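Local atomic coordinates of glycoside hydrolase family protein (Novosphingobium sp. PP1Y, PDB entry 6Q2F), a protein that probably hydrolyses alpha-L-rhamnosidic bonds, releasing L-rhamnose from rhamnose-bearing glycosides, and holds a bound sodium ion. Residues G149-L153 with A510-P514; L170-T176 with V440-S446; R1045-L1051 with P1135-E1141; V1062-V1067 with I1079-R1084. All blocks are in the same frame, centred on the assembly; numbering follows the deposited sequence.

Contact 1 (G149-L153 with A510-P514)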
loop_
_atom_site.group_PDB
_atom_site.type_symbol
_atom_site.label_atom_id
_atom_site.label_comp_id
_atom_site.label_asym_id
_atom_site.label_seq_id
_atom_site.Cartn_x
_atom_site.Cartn_y
_atom_site.Cartn_z
ATOM N N GLY A 149 9.975 -23.345 2.275
ATOM C CA GLY A 149 9.810 -22.056 2.910
ATOM C C GLY A 149 10.754 -21.006 2.348
ATOM O O GLY A 149 11.642 -21.284 1.533
ATOM N N LEU A 150 10.554 -19.770 2.799
ATOM C CA LEU A 150 11.430 -18.683 2.386
ATOM C C LEU A 150 12.861 -18.980 2.816
ATOM O O LEU A 150 13.096 -19.502 3.904
ATOM C CB LEU A 150 10.953 -17.363 2.988
ATOM C CG LEU A 150 9.695 -16.747 2.358
ATOM C CD1 LEU A 150 9.068 -15.776 3.340
ATOM C CD2 LEU A 150 10.073 -16.038 1.059
ATOM N N LYS A 151 13.819 -18.646 1.951
ATOM C CA LYS A 151 15.214 -19.035 2.122
ATOM C C LYS A 151 16.133 -17.820 2.072
ATOM O O LYS A 151 15.918 -16.893 1.284
ATOM C CB LYS A 151 15.662 -20.006 1.037
ATOM C CG LYS A 151 14.903 -21.306 1.002
ATOM C CD LYS A 151 15.187 -22.008 -0.318
ATOM C CE LYS A 151 14.271 -23.180 -0.531
ATOM N NZ LYS A 151 12.903 -22.706 -0.887
ATOM N N LYS A 152 17.196 -17.869 2.869
ATOM C CA LYS A 152 18.261 -16.878 2.843
ATOM C C LYS A 152 19.586 -17.584 2.590
ATOM O O LYS A 152 19.804 -18.709 3.054
ATOM C CB LYS A 152 18.363 -16.124 4.175
ATOM C CG LYS A 152 18.564 -17.096 5.352
ATOM C CD LYS A 152 19.132 -16.438 6.556
ATOM C CE LYS A 152 19.535 -17.481 7.575
ATOM N NZ LYS A 152 18.408 -18.328 8.028
ATOM N N LEU A 153 20.479 -16.896 1.888
ATOM C CA LEU A 153 21.812 -17.425 1.633
ATOM C C LEU A 153 22.647 -17.408 2.916
ATOM O O LEU A 153 22.597 -16.452 3.692
ATOM C CB LEU A 153 22.487 -16.595 0.532
ATOM C CG LEU A 153 23.726 -17.136 -0.193
ATOM C CD1 LEU A 153 23.381 -18.339 -1.059
ATOM C CD2 LEU A 153 24.379 -16.035 -1.032
ATOM N N ALA A 510 13.997 -12.478 2.178
ATOM C CA ALA A 510 14.526 -13.699 1.587
ATOM C C ALA A 510 15.336 -13.363 0.337
ATOM O O ALA A 510 14.990 -12.448 -0.420
ATOM C CB ALA A 510 13.389 -14.655 1.240
ATOM N N ASN A 511 16.431 -14.097 0.122
ATOM C CA ASN A 511 17.283 -13.752 -1.012
ATOM C C ASN A 511 17.899 -14.981 -1.662
ATOM O O ASN A 511 18.975 -14.874 -2.277
ATOM C CB ASN A 511 18.397 -12.782 -0.593
ATOM C CG ASN A 511 19.446 -13.432 0.315
ATOM O OD1 ASN A 511 19.321 -14.579 0.736
ATOM N ND2 ASN A 511 20.495 -12.670 0.620
ATOM N N TRP A 512 17.286 -16.154 -1.513
ATOM C CA TRP A 512 17.729 -17.327 -2.252
ATOM C C TRP A 512 16.520 -18.158 -2.652
ATOM O O TRP A 512 15.502 -18.205 -1.954
ATOM C CB TRP A 512 18.716 -18.212 -1.458
ATOM C CG TRP A 512 19.105 -19.419 -2.260
ATOM C CD1 TRP A 512 18.632 -20.679 -2.117
ATOM C CD2 TRP A 512 19.987 -19.447 -3.393
ATOM N NE1 TRP A 512 19.186 -21.510 -3.062
ATOM C CE2 TRP A 512 20.011 -20.770 -3.868
ATOM C CE3 TRP A 512 20.767 -18.480 -4.041
ATOM C CZ2 TRP A 512 20.798 -21.161 -4.951
ATOM C CZ3 TRP A 512 21.531 -18.863 -5.127
ATOM C CH2 TRP A 512 21.545 -20.193 -5.567
ATOM N N THR A 513 16.645 -18.816 -3.795
ATOM C CA THR A 513 15.657 -19.791 -4.218
ATOM C C THR A 513 16.408 -20.782 -5.093
ATOM O O THR A 513 17.387 -20.400 -5.746
ATOM C CB THR A 513 14.475 -19.116 -4.951
ATOM O OG1 THR A 513 13.361 -20.013 -5.047
ATOM C CG2 THR A 513 14.873 -18.630 -6.347
ATOM N N PRO A 514 16.015 -22.056 -5.098
ATOM C CA PRO A 514 16.907 -23.090 -5.671
ATOM C C PRO A 514 17.268 -22.889 -7.146
ATOM O O PRO A 514 18.400 -23.198 -7.537
ATOM C CB PRO A 514 16.123 -24.390 -5.436
ATOM C CG PRO A 514 15.355 -24.106 -4.163
ATOM C CD PRO A 514 14.896 -22.643 -4.340
HETATM O O HOH W 1 13.127 -17.792 -0.666
#
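Asn-511 turns its CG between the backbone N and the carbonyl carbon (chi1 69°), which brings the side-chain amide up to the edge strand 151-160; Trp-512 takes the other course, with CG opposite its N (chi1 179°), and lays its indole against Lys-151 and Leu-153. OD1 of Asn-511 receives the N-H of Leu-153 at 2.8 Å in the amide plane, nearly straight at 163°, so the short asparagine does the work of a partner strand, while its ND2 bonds to the carbonyl of Ala-386. O of Lys-151 accepts from N of Asn-511 at 3.1 Å and from N of Trp-512 at 3.2 Å, the second donor standing well above the carbonyl plane. A water joins N of Lys-151 to O of Trp-512. The long aliphatic chain of Lys-151 suits its place: CD meets the indole edge at CD1 of Trp-512, 4.1 Å away, the chain crosses the Pro-514 ring at about a right angle, CE 3.9 Å from its CD, and the bend at chi4 turns NZ to O of Gly-149 (3.1 Å) and into a salt bridge with Asp-465. Small Ala-510 lets its CB settle 3.6 Å from CD2 of Leu-150. The ring of Tyr-445 meets that of Trp-512 not far from parallel. The arrangement is that of a (beta/alpha)8-barrel enzyme carrying an inserted beta domain, whose edge strand is clasped by the loop following barrel strand 497-502.

Contact 2 (L170-T176 with V440-S446)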
loop_
_atom_site.group_PDB
_atom_site.type_symbol
_atom_site.label_atom_id
_atom_site.label_comp_id
_atom_site.label_asym_id
_atom_site.label_seq_id
_atom_site.Cartn_x
_atom_site.Cartn_y
_atom_site.Cartn_z
ATOM N N LEU A 170 34.839 -29.431 4.596
ATOM C CA LEU A 170 34.352 -28.061 4.552
ATOM C C LEU A 170 33.286 -27.881 5.620
ATOM O O LEU A 170 32.262 -28.568 5.596
ATOM C CB LEU A 170 33.776 -27.735 3.181
ATOM C CG LEU A 170 34.713 -27.164 2.124
ATOM C CD1 LEU A 170 33.922 -26.812 0.880
ATOM C CD2 LEU A 170 35.450 -25.954 2.663
ATOM N N ALA A 171 33.535 -26.963 6.556
ATOM C CA ALA A 171 32.549 -26.617 7.576
ATOM C C ALA A 171 31.190 -26.345 6.940
ATOM O O ALA A 171 31.084 -25.611 5.957
ATOM C CB ALA A 171 33.011 -25.385 8.360
ATOM N N SER A 172 30.164 -26.977 7.490
ATOM C CA SER A 172 28.805 -26.766 7.029
ATOM C C SER A 172 28.388 -25.313 7.260
ATOM O O SER A 172 28.712 -24.728 8.295
ATOM C CB SER A 172 27.856 -27.714 7.764
ATOM O OG SER A 172 28.120 -29.071 7.452
ATOM N N PRO A 173 27.706 -24.694 6.302
ATOM C CA PRO A 173 27.080 -23.391 6.556
ATOM C C PRO A 173 26.040 -23.498 7.657
ATOM O O PRO A 173 25.481 -24.580 7.887
ATOM C CB PRO A 173 26.424 -23.047 5.210
ATOM C CG PRO A 173 27.185 -23.825 4.212
ATOM C CD PRO A 173 27.565 -25.108 4.900
ATOM N N PRO A 174 25.741 -22.399 8.348
ATOM C CA PRO A 174 24.702 -22.445 9.382
ATOM C C PRO A 174 23.407 -23.013 8.830
ATOM O O PRO A 174 23.056 -22.803 7.668
ATOM C CB PRO A 174 24.530 -20.976 9.779
ATOM C CG PRO A 174 25.793 -20.316 9.357
ATOM C CD PRO A 174 26.267 -21.040 8.143
ATOM N N GLY A 175 22.704 -23.760 9.679
ATOM C CA GLY A 175 21.362 -24.210 9.379
ATOM C C GLY A 175 20.279 -23.548 10.214
ATOM O O GLY A 175 19.142 -23.995 10.183
ATOM N N THR A 176 20.626 -22.494 10.966
ATOM C CA THR A 176 19.685 -21.840 11.868
ATOM C C THR A 176 18.568 -21.138 11.104
ATOM O O THR A 176 18.817 -20.388 10.157
ATOM C CB THR A 176 20.409 -20.798 12.718
ATOM O OG1 THR A 176 21.662 -21.311 13.157
ATOM C CG2 THR A 176 19.554 -20.413 13.918
ATOM N N VAL A 440 37.978 -20.615 0.035
ATOM C CA VAL A 440 36.944 -21.505 -0.386
ATOM C C VAL A 440 35.672 -21.122 0.327
ATOM O O VAL A 440 35.609 -21.081 1.522
ATOM C CB VAL A 440 37.296 -22.946 -0.086
ATOM C CG1 VAL A 440 36.256 -23.876 -0.646
ATOM C CG2 VAL A 440 38.651 -23.261 -0.648
ATOM N N LEU A 441 34.662 -20.863 -0.469
ATOM C CA LEU A 441 33.384 -20.450 0.008
ATOM C C LEU A 441 32.355 -21.525 -0.189
ATOM O O LEU A 441 32.124 -21.965 -1.283
ATOM C CB LEU A 441 33.001 -19.221 -0.781
ATOM C CG LEU A 441 31.868 -18.335 -0.374
ATOM C CD1 LEU A 441 31.839 -18.225 1.113
ATOM C CD2 LEU A 441 32.093 -16.979 -0.964
ATOM N N ARG A 442 31.741 -21.936 0.899
ATOM C CA ARG A 442 30.716 -22.919 0.814
ATOM C C ARG A 442 29.413 -22.181 1.040
ATOM O O ARG A 442 29.137 -21.699 2.106
ATOM C CB ARG A 442 30.892 -24.039 1.815
ATOM C CG ARG A 442 29.805 -25.075 1.704
ATOM C CD ARG A 442 30.072 -26.281 2.562
ATOM N NE ARG A 442 28.968 -27.207 2.566
ATOM C CZ ARG A 442 28.897 -28.264 3.345
ATOM N NH1 ARG A 442 29.866 -28.527 4.184
ATOM N NH2 ARG A 442 27.852 -29.052 3.289
ATOM N N LEU A 443 28.621 -22.119 -0.009
ATOM C CA LEU A 443 27.335 -21.454 0.033
ATOM C C LEU A 443 26.246 -22.480 0.299
ATOM O O LEU A 443 26.264 -23.579 -0.264
ATOM C CB LEU A 443 27.064 -20.727 -1.284
ATOM C CG LEU A 443 28.140 -19.728 -1.684
ATOM C CD1 LEU A 443 27.787 -19.123 -3.036
ATOM C CD2 LEU A 443 28.257 -18.651 -0.622
ATOM N N GLY A 444 25.302 -22.114 1.152
ATOM C CA GLY A 444 24.119 -22.923 1.354
ATOM C C GLY A 444 22.935 -22.015 1.552
ATOM O O GLY A 444 23.049 -20.795 1.378
ATOM N N TYR A 445 21.788 -22.585 1.895
ATOM C CA TYR A 445 20.661 -21.771 2.309
ATOM C C TYR A 445 20.026 -22.372 3.552
ATOM O O TYR A 445 20.227 -23.546 3.890
ATOM C CB TYR A 445 19.612 -21.609 1.188
ATOM C CG TYR A 445 18.822 -22.856 0.850
ATOM C CD1 TYR A 445 17.728 -23.249 1.628
ATOM C CD2 TYR A 445 19.161 -23.636 -0.257
ATOM C CE1 TYR A 445 17.001 -24.391 1.312
ATOM C CE2 TYR A 445 18.436 -24.768 -0.585
ATOM C CZ TYR A 445 17.360 -25.145 0.203
ATOM O OH TYR A 445 16.646 -26.281 -0.122
ATOM N N SER A 446 19.254 -21.537 4.228
ATOM C CA SER A 446 18.488 -21.963 5.383
ATOM C C SER A 446 17.228 -21.107 5.434
ATOM O O SER A 446 17.038 -20.202 4.620
ATOM C CB SER A 446 19.326 -21.870 6.655
ATOM O OG SER A 446 19.611 -20.522 6.963
HETATM O O HOH W 2 22.745 -24.095 5.098
HETATM O O HOH W 3 21.292 -20.242 9.179
#
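Pro-173 lies across Arg-442 at about a right angle, its CD resting 3.4 Å from NE over one face of the guanidinium, with CA of Ser-172 over the same face. The compact, rigid pyrrolidine can lie close against the flat guanidinium, and its CG continues down onto the aliphatic part, 3.8 Å from CG of Arg-442. That side chain stands up from the strand extended, CG opposite the backbone N (chi1 180°), which carries NH1 to O of Leu-170, at the guanidinium edge, 2.8 Å away in a weak, bent bond. NH2 forms a salt bridge with Glu-208. A leucine in its place would probably leave Glu-208 without its countercharge and Pro-173 without the flat surface on which it rests. Gly-444 is equally apt, since a CB there would crowd CG of Pro-173. At one end CD2 of Leu-170 packs 4.0 Å from CG1 of Val-440; at the other, waters link O of Pro-174 to O of Tyr-445, and O of Thr-176 to OG of Ser-446, which also binds Lys-152. Segment 170-176, polyproline II-like through Pro-174, runs roughly parallel to strand 436-447 and covers one face of an antiparallel sheet in the domain inserted into the barrel.

Contact 3 (R1045-L1051 with P1135-E1141)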
loop_
_atom_site.group_PDB
_atom_site.type_symbol
_atom_site.label_atom_id
_atom_site.label_comp_id
_atom_site.label_asym_id
_atom_site.label_seq_id
_atom_site.Cartn_x
_atom_site.Cartn_y
_atom_site.Cartn_z
ATOM N N ARG A 1045 -40.625 25.547 -10.039
ATOM C CA ARG A 1045 -40.214 26.116 -8.765
ATOM C C ARG A 1045 -40.053 24.978 -7.770
ATOM O O ARG A 1045 -40.979 24.186 -7.576
ATOM C CB ARG A 1045 -41.229 27.154 -8.254
ATOM C CG ARG A 1045 -40.691 28.034 -7.123
ATOM C CD ARG A 1045 -41.567 29.255 -6.864
ATOM N NE ARG A 1045 -42.710 28.950 -6.010
ATOM C CZ ARG A 1045 -43.952 28.764 -6.451
ATOM N NH1 ARG A 1045 -44.218 28.861 -7.749
ATOM N NH2 ARG A 1045 -44.927 28.491 -5.591
ATOM N N SER A 1046 -38.878 24.879 -7.163
ATOM C CA SER A 1046 -38.602 23.813 -6.215
ATOM C C SER A 1046 -38.658 24.346 -4.790
ATOM O O SER A 1046 -38.523 25.546 -4.540
ATOM C CB SER A 1046 -37.236 23.172 -6.490
ATOM O OG SER A 1046 -36.210 24.146 -6.453
ATOM N N LEU A 1047 -38.873 23.423 -3.858
ATOM C CA LEU A 1047 -38.938 23.725 -2.435
ATOM C C LEU A 1047 -37.940 22.814 -1.743
ATOM O O LEU A 1047 -38.050 21.587 -1.845
ATOM C CB LEU A 1047 -40.351 23.503 -1.879
ATOM C CG LEU A 1047 -40.605 23.723 -0.382
ATOM C CD1 LEU A 1047 -40.269 25.155 0.005
ATOM C CD2 LEU A 1047 -42.062 23.424 -0.026
ATOM N N TRP A 1048 -36.966 23.405 -1.058
ATOM C CA TRP A 1048 -35.940 22.646 -0.357
ATOM C C TRP A 1048 -36.181 22.709 1.143
ATOM O O TRP A 1048 -36.629 23.735 1.676
ATOM C CB TRP A 1048 -34.541 23.172 -0.680
ATOM C CG TRP A 1048 -34.178 23.012 -2.134
ATOM C CD1 TRP A 1048 -34.491 23.869 -3.155
ATOM C CD2 TRP A 1048 -33.450 21.925 -2.729
ATOM N NE1 TRP A 1048 -33.999 23.383 -4.342
ATOM C CE2 TRP A 1048 -33.356 22.194 -4.110
ATOM C CE3 TRP A 1048 -32.871 20.755 -2.229
ATOM C CZ2 TRP A 1048 -32.706 21.334 -5.000
ATOM C CZ3 TRP A 1048 -32.213 19.894 -3.120
ATOM C CH2 TRP A 1048 -32.142 20.192 -4.488
ATOM N N LEU A 1049 -35.918 21.590 1.808
ATOM C CA LEU A 1049 -35.888 21.506 3.260
ATOM C C LEU A 1049 -34.429 21.503 3.694
ATOM O O LEU A 1049 -33.682 20.572 3.368
ATOM C CB LEU A 1049 -36.589 20.241 3.750
ATOM C CG LEU A 1049 -36.635 20.035 5.264
ATOM C CD1 LEU A 1049 -37.666 20.962 5.880
ATOM C CD2 LEU A 1049 -36.976 18.595 5.589
ATOM N N ASP A 1050 -34.013 22.544 4.407
ATOM C CA ASP A 1050 -32.655 22.617 4.922
ATOM C C ASP A 1050 -32.700 22.323 6.412
ATOM O O ASP A 1050 -33.398 23.010 7.157
ATOM C CB ASP A 1050 -32.032 23.988 4.662
ATOM C CG ASP A 1050 -30.546 23.993 4.914
ATOM O OD1 ASP A 1050 -30.142 23.712 6.063
ATOM O OD2 ASP A 1050 -29.777 24.255 3.970
ATOM N N LEU A 1051 -31.960 21.303 6.842
ATOM C CA LEU A 1051 -32.015 20.843 8.225
ATOM C C LEU A 1051 -31.032 21.548 9.146
ATOM O O LEU A 1051 -31.064 21.304 10.356
ATOM C CB LEU A 1051 -31.742 19.343 8.308
ATOM C CG LEU A 1051 -32.694 18.425 7.560
ATOM C CD1 LEU A 1051 -32.276 16.996 7.814
ATOM C CD2 LEU A 1051 -34.129 18.656 8.017
ATOM N N PRO A 1135 -31.022 25.291 12.514
ATOM C CA PRO A 1135 -32.469 25.439 12.319
ATOM C C PRO A 1135 -32.965 24.742 11.047
ATOM O O PRO A 1135 -32.199 24.551 10.089
ATOM C CB PRO A 1135 -32.649 26.956 12.222
ATOM C CG PRO A 1135 -31.374 27.422 11.583
ATOM C CD PRO A 1135 -30.283 26.490 12.082
ATOM N N VAL A 1136 -34.228 24.331 11.064
ATOM C CA VAL A 1136 -34.859 23.665 9.934
ATOM C C VAL A 1136 -35.626 24.720 9.148
ATOM O O VAL A 1136 -36.518 25.386 9.694
ATOM C CB VAL A 1136 -35.789 22.532 10.394
ATOM C CG1 VAL A 1136 -36.390 21.832 9.181
ATOM C CG2 VAL A 1136 -35.034 21.529 11.288
ATOM N N ARG A 1137 -35.293 24.867 7.865
ATOM C CA ARG A 1137 -35.837 25.944 7.051
ATOM C C ARG A 1137 -36.400 25.407 5.745
ATOM O O ARG A 1137 -35.867 24.453 5.165
ATOM C CB ARG A 1137 -34.776 26.997 6.749
ATOM C CG ARG A 1137 -34.154 27.603 7.977
ATOM C CD ARG A 1137 -33.203 28.692 7.567
ATOM N NE ARG A 1137 -32.234 28.182 6.616
ATOM C CZ ARG A 1137 -31.383 28.942 5.942
ATOM N NH1 ARG A 1137 -31.387 30.257 6.128
ATOM N NH2 ARG A 1137 -30.532 28.387 5.091
ATOM N N LEU A 1138 -37.495 26.016 5.306
ATOM C CA LEU A 1138 -38.027 25.812 3.969
ATOM C C LEU A 1138 -37.489 26.916 3.079
ATOM O O LEU A 1138 -37.513 28.094 3.454
ATOM C CB LEU A 1138 -39.556 25.842 3.967
ATOM C CG LEU A 1138 -40.323 24.551 4.267
ATOM C CD1 LEU A 1138 -39.643 23.749 5.332
ATOM C CD2 LEU A 1138 -41.736 24.881 4.699
ATOM N N ILE A 1139 -37.001 26.534 1.898
ATOM C CA ILE A 1139 -36.313 27.450 0.999
ATOM C C ILE A 1139 -36.837 27.260 -0.419
ATOM O O ILE A 1139 -36.827 26.141 -0.947
ATOM C CB ILE A 1139 -34.791 27.230 1.042
ATOM C CG1 ILE A 1139 -34.232 27.509 2.440
ATOM C CG2 ILE A 1139 -34.109 28.115 0.019
ATOM C CD1 ILE A 1139 -32.756 27.098 2.559
ATOM N N GLU A 1140 -37.244 28.346 -1.050
ATOM C CA GLU A 1140 -37.719 28.315 -2.411
ATOM C C GLU A 1140 -36.711 28.893 -3.390
ATOM O O GLU A 1140 -35.960 29.776 -3.064
ATOM C CB GLU A 1140 -39.013 29.108 -2.532
ATOM C CG GLU A 1140 -40.236 28.360 -2.049
ATOM C CD GLU A 1140 -41.558 29.062 -2.312
ATOM O OE1 GLU A 1140 -42.158 29.561 -1.332
ATOM O OE2 GLU A 1140 -41.989 29.107 -3.478
ATOM N N GLU A 1141 -36.716 28.382 -4.608
ATOM C CA GLU A 1141 -35.852 28.888 -5.675
ATOM C C GLU A 1141 -36.534 30.011 -6.456
ATOM O O GLU A 1141 -36.318 31.197 -6.194
ATOM C CB GLU A 1141 -35.467 27.765 -6.634
ATOM C CG GLU A 1141 -36.620 27.295 -7.520
ATOM C CD GLU A 1141 -36.171 26.307 -8.596
ATOM O OE1 GLU A 1141 -34.963 26.281 -8.919
ATOM O OE2 GLU A 1141 -37.022 25.550 -9.118
HETATM O O HOH W 4 -31.280 25.451 7.807
#
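Asp-1050 and Ile-1139 bury much of the surface on one side of this antiparallel pair: CD1 of the isoleucine reaches diagonally to CB of Asp-1050 at 3.8 Å, a branched apolar group covering the stem of a charged one. The carboxylate turns to polar company. Its OD1 accepts from N of Gly-1052 and meets a water that also lies near O of Pro-1135, while OD2 sits 4.3 Å from NH2 of Arg-1137, too far for a salt bridge, though the opposite charges probably still favour each other; OD2 also has a long, weak ion pair with Arg-1076. Beneath these side chains the backbones are firmly joined: N of Trp-1048 reaches O of Ile-1139 at 2.7 Å, almost straight at 178°, and N of Arg-1137 reaches O of Asp-1050 at 2.7 Å. Glu-1141, the last modelled residue, covers still more area but is poorly ordered, with a weak bond from N of Ser-1046 to its OE2. Next to it, a bend in the chain of Arg-1045 (chi3 83°) turns the guanidinium edge to Glu-1140, where NE and OE2 form a 2.6 Å salt bridge, OE2 close to the guanidinium plane. A serine at Arg-1045 would probably leave the carboxylate of Glu-1140 without this countercharge and free to turn. On the opposite side Leu-1049 CD1 packs tightly on Leu-1138 CD1, 3.5 Å away. These strands are the middle pair of a four-stranded sheet, between strands 983-987 and 1076-1078, and the face of Leu-1047, Leu-1049 and Leu-1138 looks toward strand 1057-1062, where Leu-1049 touches Val-1060; Leu-1051 touches Ala-1058.

Contact 4 (V1062-V1067 with I1079-R1084)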
loop_
_atom_site.group_PDB
_atom_site.type_symbol
_atom_site.label_atom_id
_atom_site.label_comp_id
_atom_site.label_asym_id
_atom_site.label_seq_id
_atom_site.Cartn_x
_atom_site.Cartn_y
_atom_site.Cartn_z
ATOM N N VAL A 1062 -41.965 13.192 3.980
ATOM C CA VAL A 1062 -42.945 14.270 3.893
ATOM C C VAL A 1062 -44.257 13.655 3.422
ATOM O O VAL A 1062 -44.306 13.048 2.347
ATOM C CB VAL A 1062 -42.472 15.384 2.949
ATOM C CG1 VAL A 1062 -43.569 16.442 2.757
ATOM C CG2 VAL A 1062 -41.196 16.011 3.485
ATOM N N ASN A 1063 -45.308 13.801 4.222
ATOM C CA ASN A 1063 -46.579 13.108 3.992
ATOM C C ASN A 1063 -46.343 11.631 3.683
ATOM O O ASN A 1063 -46.856 11.090 2.700
ATOM C CB ASN A 1063 -47.383 13.766 2.871
ATOM C CG ASN A 1063 -47.557 15.250 3.071
ATOM O OD1 ASN A 1063 -48.008 15.693 4.130
ATOM N ND2 ASN A 1063 -47.165 16.038 2.063
ATOM N N GLY A 1064 -45.520 10.991 4.514
ATOM C CA GLY A 1064 -45.224 9.580 4.368
ATOM C C GLY A 1064 -44.291 9.218 3.230
ATOM O O GLY A 1064 -43.978 8.036 3.063
ATOM N N VAL A 1065 -43.845 10.185 2.436
ATOM C CA VAL A 1065 -43.007 9.923 1.276
ATOM C C VAL A 1065 -41.559 10.188 1.653
ATOM O O VAL A 1065 -41.217 11.285 2.112
ATOM C CB VAL A 1065 -43.419 10.786 0.071
ATOM C CG1 VAL A 1065 -42.484 10.519 -1.086
ATOM C CG2 VAL A 1065 -44.849 10.485 -0.337
ATOM N N ASP A 1066 -40.706 9.195 1.424
ATOM C CA ASP A 1066 -39.270 9.327 1.653
ATOM C C ASP A 1066 -38.674 10.240 0.595
ATOM O O ASP A 1066 -38.609 9.872 -0.584
ATOM C CB ASP A 1066 -38.617 7.952 1.603
ATOM C CG ASP A 1066 -37.108 8.003 1.791
ATOM O OD1 ASP A 1066 -36.567 9.067 2.127
ATOM O OD2 ASP A 1066 -36.464 6.955 1.631
ATOM N N VAL A 1067 -38.201 11.415 1.004
ATOM C CA VAL A 1067 -37.618 12.360 0.062
ATOM C C VAL A 1067 -36.097 12.260 0.019
ATOM O O VAL A 1067 -35.443 13.089 -0.615
ATOM C CB VAL A 1067 -38.075 13.791 0.372
ATOM C CG1 VAL A 1067 -39.573 13.855 0.263
ATOM C CG2 VAL A 1067 -37.664 14.179 1.782
ATOM N N ILE A 1079 -37.988 18.793 -1.462
ATOM C CA ILE A 1079 -39.288 18.258 -1.077
ATOM C C ILE A 1079 -40.420 18.756 -1.967
ATOM O O ILE A 1079 -41.570 18.336 -1.776
ATOM C CB ILE A 1079 -39.596 18.548 0.405
ATOM C CG1 ILE A 1079 -39.789 20.043 0.648
ATOM C CG2 ILE A 1079 -38.463 18.036 1.269
ATOM C CD1 ILE A 1079 -40.401 20.338 2.032
ATOM N N GLY A 1080 -40.122 19.588 -2.968
ATOM C CA GLY A 1080 -41.170 20.209 -3.772
ATOM C C GLY A 1080 -42.210 19.246 -4.323
ATOM O O GLY A 1080 -43.375 19.616 -4.479
ATOM N N LYS A 1081 -41.816 18.004 -4.609
ATOM C CA LYS A 1081 -42.711 17.016 -5.199
ATOM C C LYS A 1081 -43.545 16.280 -4.169
ATOM O O LYS A 1081 -44.616 15.762 -4.509
ATOM C CB LYS A 1081 -41.904 15.990 -6.016
ATOM C CG LYS A 1081 -41.388 16.570 -7.345
ATOM C CD LYS A 1081 -40.486 15.591 -8.088
ATOM C CE LYS A 1081 -39.943 16.213 -9.373
ATOM N NZ LYS A 1081 -39.113 15.253 -10.158
ATOM N N ALA A 1082 -43.088 16.223 -2.924
ATOM C CA ALA A 1082 -43.792 15.466 -1.907
ATOM C C ALA A 1082 -44.780 16.299 -1.098
ATOM O O ALA A 1082 -45.623 15.718 -0.409
ATOM C CB ALA A 1082 -42.788 14.809 -0.960
ATOM N N VAL A 1083 -44.696 17.630 -1.146
ATOM C CA VAL A 1083 -45.581 18.454 -0.320
ATOM C C VAL A 1083 -46.951 18.579 -0.977
ATOM O O VAL A 1083 -47.133 18.361 -2.182
ATOM C CB VAL A 1083 -44.992 19.852 -0.043
ATOM C CG1 VAL A 1083 -43.724 19.776 0.782
ATOM C CG2 VAL A 1083 -44.761 20.605 -1.362
ATOM N N ARG A 1084 -47.917 18.983 -0.167
ATOM C CA ARG A 1084 -49.270 19.260 -0.612
ATOM C C ARG A 1084 -49.664 20.641 -0.116
ATOM O O ARG A 1084 -49.077 21.172 0.833
ATOM C CB ARG A 1084 -50.250 18.217 -0.071
ATOM C CG ARG A 1084 -50.314 18.243 1.419
ATOM C CD ARG A 1084 -50.917 16.964 2.015
ATOM N NE ARG A 1084 -52.152 16.585 1.339
ATOM C CZ ARG A 1084 -52.976 15.628 1.756
ATOM N NH1 ARG A 1084 -52.715 14.942 2.863
ATOM N NH2 ARG A 1084 -54.067 15.354 1.061
#
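Ala-1082 sets its methyl against the valines of a two-residue beta hairpin, whose type I' turn runs from Val-1062 to Val-1065 in a domain resembling the galactose-binding beta sandwiches of glycosyl hydrolase family 2. Asn-1063 and Gly-1064 both have positive phi, which asparagine and glycine tolerate better than other residues. The tight part is mainly apolar. CB of Ala-1082 meets CG1 of Val-1067 at 3.6 Å and CB of Val-1062 at 4.0 Å, and a methyl suits so near an approach. CG2 of Ile-1079 lies close to both valines, 4.0 Å from CG2 of Val-1067, because chi1 of 67° swings its longer branch CG1 aside and leaves the methyl facing the hairpin. Val-1083 adds CG1 against CG1 of Val-1062, and Phe-1035 of strand 1028-1037 continues this apolar packing inward. The outer side is looser. Val-1065, exposed, comes no nearer than 4.2 Å, CB to CB of Ala-1082, and the exposed Arg-1084 lays its CD 3.8 Å from OD1 of Asn-1063, their amide and guanidinium planes steeply inclined at 77°. Polar fastening falls to Asn-1063: OD1 accepts from N of Thr-1089, and ND2 is shared between OD1 of Asn-1088 and the chain turn at 1079-1084, where it meets O of Ala-1082 at 2.9 Å, with that oxygen nearly in the amide plane.

Contact 1 is the most buried; contacts 2, 3 and 4 are partly buried. Contacts 1 and 2 share one antiparallel sheet, whose strands 151-160 and 436-447 are neighbours: contact 1 works on its edge strand, contact 2 over its face, and NZ of Lys-152 joins them, bonding OG of Ser-446 (2.7 Å) and O of Thr-176. Contacts 3 and 4 lie across the chain's centre, about 67 to 80 Å away between centres, and meet where O of Leu-1047 faces N of Ile-1079 at 2.8 Å. Chemistry follows place: loop-to-edge bonding in contact 1, proline on guanidinium in contact 2, regular strand pairing in contact 3, and branched aliphatics around one alanine, with a single asparagine bond, in contact 4.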